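Local coordinates for protein AxyAgu115A (PDB 6NPS) that probably acts as a family GH115 alpha-glucuronidase, hydrolysing the bonds that hold glucuronic acid side groups on xylans such as arabinoglucuronoxylan, at residues S669-E674 with S701-S706; D691-D696 with P773-D778. The protein carries 3 engineered substitutions. All blocks are in the same frame, centred on the assembly; numbering follows the deposited sequence.

Contact 1 (S669-E674 with S701-S706); sequences SIDGTE and SFTISS
Ser669 and Thr703 face each other as an antiparallel hydrogen-bonded pair, and beyond them Ile670 and Phe702 form the adjoining non-hydrogen-bonded pair. Thr703 N gives its hydrogen to Ser669 O at 2.9 Å, and Ser669 N returns a bond to Thr703 O. Where strand 666-670 ends, Asp671 N still reaches Ser701 O in a longer bond of 3.2 Å, prolonging the ladder by one link. The tightly packed side carries Ile670 and Phe702, both buried. The terminal CD1 of Ile670 lies 4.0 Å from CB of Phe702, whose ring leads on away from the neighbouring segment. The reverse side, with Ser669 and Thr703, is polar and partly exposed. Here Asp671, its CG beside the backbone N (chi1 -64°), lays its carboxylate across two hydroxyls of the facing strand. Thr703 OG1 donates to Asp671 OD1 on the syn side at 2.8 Å, while Ser701 OG donates to Asp671 OD2 on the anti side at 2.6 Å, well out of the carboxylate plane. One bond on each oxygen should fix the rotation of the group. Farther along, a water links Ser669 OG (2.9 Å) to Ser705 OG (2.7 Å). The chain then turns away through a type II beta turn, Ile670 to Thr673. Gly672 takes a positive phi of 84° at which a CB would press on the carbonyl O of Asp671, and Thr673 OG1 donates to Ile670 O. In the five-stranded antiparallel sheet, strand 700-706 runs between 666-670 and 739-746, and Ile670 and Phe702 both pack on Ile770 of strand 766-775, which belongs to a second sheet, as in a beta sandwich.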
loop_
_atom_site.group_PDB
_atom_site.type_symbol
_atom_site.label_atom_id
_atom_site.label_comp_id
_atom_site.label_asym_id
_atom_site.label_seq_id
_atom_site.Cartn_x
_atom_site.Cartn_y
_atom_site.Cartn_z
ATOM N N SER A 669 4.595 19.495 -9.735
ATOM C CA SER A 669 3.690 19.307 -8.611
ATOM C C SER A 669 3.476 20.615 -7.867
ATOM O O SER A 669 4.383 21.444 -7.775
ATOM C CB SER A 669 4.219 18.213 -7.662
ATOM O OG SER A 669 5.510 18.527 -7.143
ATOM N N ILE A 670 2.266 20.804 -7.351
ATOM C CA ILE A 670 1.905 22.029 -6.640
ATOM C C ILE A 670 2.267 21.835 -5.171
ATOM O O ILE A 670 1.801 20.888 -4.538
ATOM C CB ILE A 670 0.405 22.333 -6.782
ATOM C CG1 ILE A 670 -0.022 22.363 -8.257
ATOM C CG2 ILE A 670 0.046 23.655 -6.015
ATOM C CD1 ILE A 670 0.862 23.284 -9.102
ATOM N N ASP A 671 3.074 22.725 -4.610
ATOM C CA ASP A 671 3.539 22.450 -3.251
ATOM C C ASP A 671 2.364 22.526 -2.273
ATOM O O ASP A 671 1.447 23.330 -2.443
ATOM C CB ASP A 671 4.650 23.425 -2.870
ATOM C CG ASP A 671 5.902 23.258 -3.747
ATOM O OD1 ASP A 671 5.933 22.355 -4.614
ATOM O OD2 ASP A 671 6.853 24.053 -3.585
ATOM N N GLY A 672 2.375 21.651 -1.265
ATOM C CA GLY A 672 1.319 21.605 -0.276
ATOM C C GLY A 672 0.091 20.802 -0.651
ATOM O O GLY A 672 -0.883 20.812 0.116
ATOM N N THR A 673 0.089 20.119 -1.805
ATOM C CA THR A 673 -1.065 19.368 -2.323
ATOM C C THR A 673 -0.579 18.103 -3.028
ATOM O O THR A 673 0.620 17.925 -3.275
ATOM C CB THR A 673 -1.875 20.173 -3.369
ATOM O OG1 THR A 673 -1.150 20.165 -4.603
ATOM C CG2 THR A 673 -2.105 21.660 -2.955
ATOM N N GLU A 674 -1.522 17.246 -3.427
ATOM C CA GLU A 674 -1.212 16.075 -4.238
ATOM C C GLU A 674 -1.336 16.334 -5.729
ATOM O O GLU A 674 -1.221 15.390 -6.518
ATOM C CB GLU A 674 -2.150 14.910 -3.880
ATOM C CG GLU A 674 -2.032 14.518 -2.408
ATOM C CD GLU A 674 -2.973 13.387 -1.996
ATOM O OE1 GLU A 674 -4.178 13.633 -1.749
ATOM O OE2 GLU A 674 -2.485 12.245 -1.900
ATOM N N SER A 701 4.521 28.248 -4.425
ATOM C CA SER A 701 5.557 27.598 -5.214
ATOM C C SER A 701 5.057 26.291 -5.793
ATOM O O SER A 701 4.068 25.715 -5.329
ATOM C CB SER A 701 6.840 27.361 -4.401
ATOM O OG SER A 701 6.625 26.582 -3.261
ATOM N N PHE A 702 5.739 25.857 -6.854
ATOM C CA PHE A 702 5.565 24.507 -7.372
ATOM C C PHE A 702 6.940 23.914 -7.622
ATOM O O PHE A 702 7.946 24.631 -7.638
ATOM C CB PHE A 702 4.686 24.506 -8.638
ATOM C CG PHE A 702 5.256 25.239 -9.819
ATOM C CD1 PHE A 702 5.008 26.613 -10.008
ATOM C CD2 PHE A 702 6.009 24.557 -10.773
ATOM C CE1 PHE A 702 5.504 27.280 -11.141
ATOM C CE2 PHE A 702 6.504 25.199 -11.898
ATOM C CZ PHE A 702 6.258 26.578 -12.099
ATOM N N THR A 703 6.993 22.589 -7.822
ATOM C CA THR A 703 8.262 21.904 -7.974
ATOM C C THR A 703 8.272 21.156 -9.293
ATOM O O THR A 703 7.231 20.689 -9.772
ATOM C CB THR A 703 8.493 20.965 -6.765
ATOM O OG1 THR A 703 8.491 21.768 -5.581
ATOM C CG2 THR A 703 9.840 20.221 -6.837
ATOM N N ILE A 704 9.457 21.075 -9.891
ATOM C CA ILE A 704 9.727 20.255 -11.070
ATOM C C ILE A 704 10.772 19.210 -10.676
ATOM O O ILE A 704 11.825 19.570 -10.132
ATOM C CB ILE A 704 10.229 21.113 -12.248
ATOM C CG1 ILE A 704 9.273 22.275 -12.531
ATOM C CG2 ILE A 704 10.433 20.266 -13.531
ATOM C CD1 ILE A 704 9.904 23.358 -13.394
ATOM N N SER A 705 10.486 17.918 -10.956
ATOM C CA SER A 705 11.271 16.802 -10.451
ATOM C C SER A 705 11.605 15.812 -11.546
ATOM O O SER A 705 10.756 15.478 -12.384
ATOM C CB SER A 705 10.531 16.021 -9.352
ATOM O OG SER A 705 10.191 16.884 -8.304
ATOM N N SER A 706 12.823 15.279 -11.461
ATOM C CA SER A 706 13.305 14.225 -12.354
ATOM C C SER A 706 12.685 12.859 -12.036
ATOM O O SER A 706 12.612 12.440 -10.873
ATOM C CB SER A 706 14.826 14.074 -12.227
ATOM O OG SER A 706 15.499 15.251 -12.620
HETATM O O HOH W 1 7.714 17.712 -8.831
#

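Contact 2 (D691-D696 with P773-D778); sequences DFLEPD and PVVNND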
loop_
_atom_site.group_PDB
_atom_site.type_symbol
_atom_site.label_atom_id
_atom_site.label_comp_id
_atom_site.label_asym_id
_atom_site.label_seq_id
_atom_site.Cartn_x
_atom_site.Cartn_y
_atom_site.Cartn_z
ATOM N N ASP A 691 -2.989 29.403 -3.656
ATOM C CA ASP A 691 -2.474 30.141 -2.499
ATOM C C ASP A 691 -2.917 31.608 -2.503
ATOM O O ASP A 691 -3.138 32.195 -1.431
ATOM C CB ASP A 691 -0.950 30.062 -2.458
ATOM C CG ASP A 691 -0.424 28.610 -2.469
ATOM O OD1 ASP A 691 -0.669 27.879 -3.463
ATOM O OD2 ASP A 691 0.262 28.220 -1.495
ATOM N N PHE A 692 -3.032 32.235 -3.694
ATOM C CA PHE A 692 -3.333 33.673 -3.731
ATOM C C PHE A 692 -4.817 33.950 -3.596
ATOM O O PHE A 692 -5.216 35.113 -3.657
ATOM C CB PHE A 692 -2.792 34.313 -5.027
ATOM C CG PHE A 692 -1.305 34.133 -5.187
ATOM C CD1 PHE A 692 -0.415 34.958 -4.512
ATOM C CD2 PHE A 692 -0.792 33.097 -5.969
ATOM C CE1 PHE A 692 0.975 34.775 -4.641
ATOM C CE2 PHE A 692 0.576 32.899 -6.086
ATOM C CZ PHE A 692 1.460 33.736 -5.426
ATOM N N LEU A 693 -5.636 32.911 -3.380
ATOM C CA LEU A 693 -7.030 33.119 -3.019
ATOM C C LEU A 693 -7.184 33.745 -1.634
ATOM O O LEU A 693 -8.279 34.202 -1.297
ATOM C CB LEU A 693 -7.780 31.781 -3.106
ATOM C CG LEU A 693 -8.045 31.268 -4.535
ATOM C CD1 LEU A 693 -8.797 29.965 -4.529
ATOM C CD2 LEU A 693 -8.809 32.305 -5.413
ATOM N N GLU A 694 -6.105 33.815 -0.828
ATOM C CA GLU A 694 -6.172 34.665 0.369
ATOM C C GLU A 694 -5.472 35.992 0.113
ATOM O O GLU A 694 -4.300 35.994 -0.283
ATOM C CB GLU A 694 -5.534 33.942 1.553
ATOM C CG GLU A 694 -6.177 32.566 1.696
ATOM C CD GLU A 694 -5.755 31.728 2.920
ATOM O OE1 GLU A 694 -4.552 31.660 3.268
ATOM O OE2 GLU A 694 -6.652 31.084 3.501
ATOM N N PRO A 695 -6.151 37.117 0.362
ATOM C CA PRO A 695 -5.623 38.432 -0.048
ATOM C C PRO A 695 -4.283 38.806 0.559
ATOM O O PRO A 695 -3.569 39.623 -0.032
ATOM C CB PRO A 695 -6.700 39.418 0.430
ATOM C CG PRO A 695 -7.829 38.617 0.902
ATOM C CD PRO A 695 -7.367 37.233 1.180
ATOM N N ASP A 696 -3.911 38.275 1.712
ATOM C CA ASP A 696 -2.653 38.666 2.316
ATOM C C ASP A 696 -1.513 37.708 2.008
ATOM O O ASP A 696 -0.442 37.836 2.609
ATOM C CB ASP A 696 -2.810 38.809 3.836
ATOM C CG ASP A 696 -3.250 37.522 4.519
ATOM O OD1 ASP A 696 -3.619 36.537 3.836
ATOM O OD2 ASP A 696 -3.243 37.513 5.769
ATOM N N PRO A 773 -5.667 31.516 -9.707
ATOM C CA PRO A 773 -6.701 32.503 -9.380
ATOM C C PRO A 773 -6.283 33.330 -8.169
ATOM O O PRO A 773 -5.607 32.852 -7.258
ATOM C CB PRO A 773 -7.924 31.627 -9.076
ATOM C CG PRO A 773 -7.307 30.378 -8.451
ATOM C CD PRO A 773 -5.961 30.171 -9.144
ATOM N N VAL A 774 -6.694 34.588 -8.160
ATOM C CA VAL A 774 -6.238 35.541 -7.157
ATOM C C VAL A 774 -7.443 36.264 -6.574
ATOM O O VAL A 774 -8.325 36.692 -7.317
ATOM C CB VAL A 774 -5.242 36.569 -7.757
ATOM C CG1 VAL A 774 -4.845 37.596 -6.678
ATOM C CG2 VAL A 774 -3.997 35.863 -8.281
ATOM N N VAL A 775 -7.465 36.426 -5.256
ATOM C CA VAL A 775 -8.393 37.331 -4.584
ATOM C C VAL A 775 -7.582 38.510 -4.045
ATOM O O VAL A 775 -6.576 38.326 -3.345
ATOM C CB VAL A 775 -9.173 36.608 -3.466
ATOM C CG1 VAL A 775 -9.879 37.619 -2.563
ATOM C CG2 VAL A 775 -10.180 35.597 -4.071
ATOM N N ASN A 776 -7.977 39.727 -4.410
ATOM C CA ASN A 776 -7.248 40.911 -3.988
ATOM C C ASN A 776 -8.138 41.877 -3.217
ATOM O O ASN A 776 -7.716 43.001 -2.924
ATOM C CB ASN A 776 -6.634 41.596 -5.223
ATOM C CG ASN A 776 -5.420 42.431 -4.892
ATOM O OD1 ASN A 776 -4.568 42.046 -4.094
ATOM N ND2 ASN A 776 -5.352 43.610 -5.492
ATOM N N ASN A 777 -9.392 41.502 -3.006
ATOM C CA ASN A 777 -10.295 42.143 -2.076
ATOM C C ASN A 777 -9.784 41.887 -0.670
ATOM O O ASN A 777 -9.690 40.732 -0.262
ATOM C CB ASN A 777 -11.671 41.516 -2.267
ATOM C CG ASN A 777 -12.770 42.329 -1.681
ATOM O OD1 ASN A 777 -12.526 43.179 -0.819
ATOM N ND2 ASN A 777 -14.000 42.088 -2.136
ATOM N N ASP A 778 -9.457 42.921 0.086
ATOM C CA ASP A 778 -8.979 42.606 1.428
ATOM C C ASP A 778 -10.078 42.637 2.492
ATOM O O ASP A 778 -9.803 42.294 3.650
ATOM C CB ASP A 778 -7.816 43.519 1.826
ATOM C CG ASP A 778 -6.628 42.729 2.386
ATOM O OD1 ASP A 778 -5.478 42.985 1.960
ATOM O OD2 ASP A 778 -6.847 41.844 3.246
HETATM O O HOH W 2 -3.702 31.317 -6.281
#
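Val775 N donates to Phe692 O at 3.1 Å, nearly straight at the hydrogen (169°) although the donor is tilted 34° from the carbonyl plane. This is the one direct hydrogen bond joining the short 3-10 turn 691-693 to the end of strand 766-775. A water adds a second link, accepting from Phe692 N and donating to Pro773 O. Beside these polar ties, the Leu693 side chain lies across the strand, at about a right angle to that of Val775. Its CB is directed away from the strand; CG, set beside the backbone N (chi1 -73°), comes near Pro773 O and CG of the Pro773 ring. CD1 continues the extended chain, whereas CD2 of Leu693 turns back onto the strand, against Pro773 O and 3.8 Å from both CB of Pro773 and CG2 of Val775. With an alanine in place of Leu693, the Pro773 ring and Val775 CG2 would probably lose their shared apolar neighbour, opening a gap between turn and strand. Past the turn, Pro695 sits over the chain as it leaves the strand: its CA hydrogen points at Val775 O (CA to O 3.4 Å), its CG approaches Val775 CG1 at 4.1 Å, and the same CG lies only 3.0 Å from Asn777 O. Arg748 donates to both Phe692 O and Val775 O, and Arg968 forms salt bridges with Glu694 and Asp696. With a single direct hydrogen bond, the contact depends mainly on the fit of aliphatic surfaces; Asn777 O, buried against Pro695 with no hydrogen-bond partner in the model, probably carries some desolvation cost.

How the contacts relate
Both contacts are partly buried and belong to the same pair of facing beta sheets or their connecting loops, about 20 Å apart between centres. In contact 1 the Ile670 and Phe702 side is buried and the hydroxyl side partly exposed; in contact 2 Phe692, Pro695, Val774 and Val775 are buried, while Asp778 at its end is exposed. Contact 1 joins neighbouring strands within one sheet; contact 2 seats a loop on the end of a strand of the other. Strand 766-775 serves both, through Ile770 beneath contact 1 and its terminal residues in contact 2. Paired backbone bonds and a carboxylate held by hydroxyls mark contact 1, prolines and aliphatic branches contact 2.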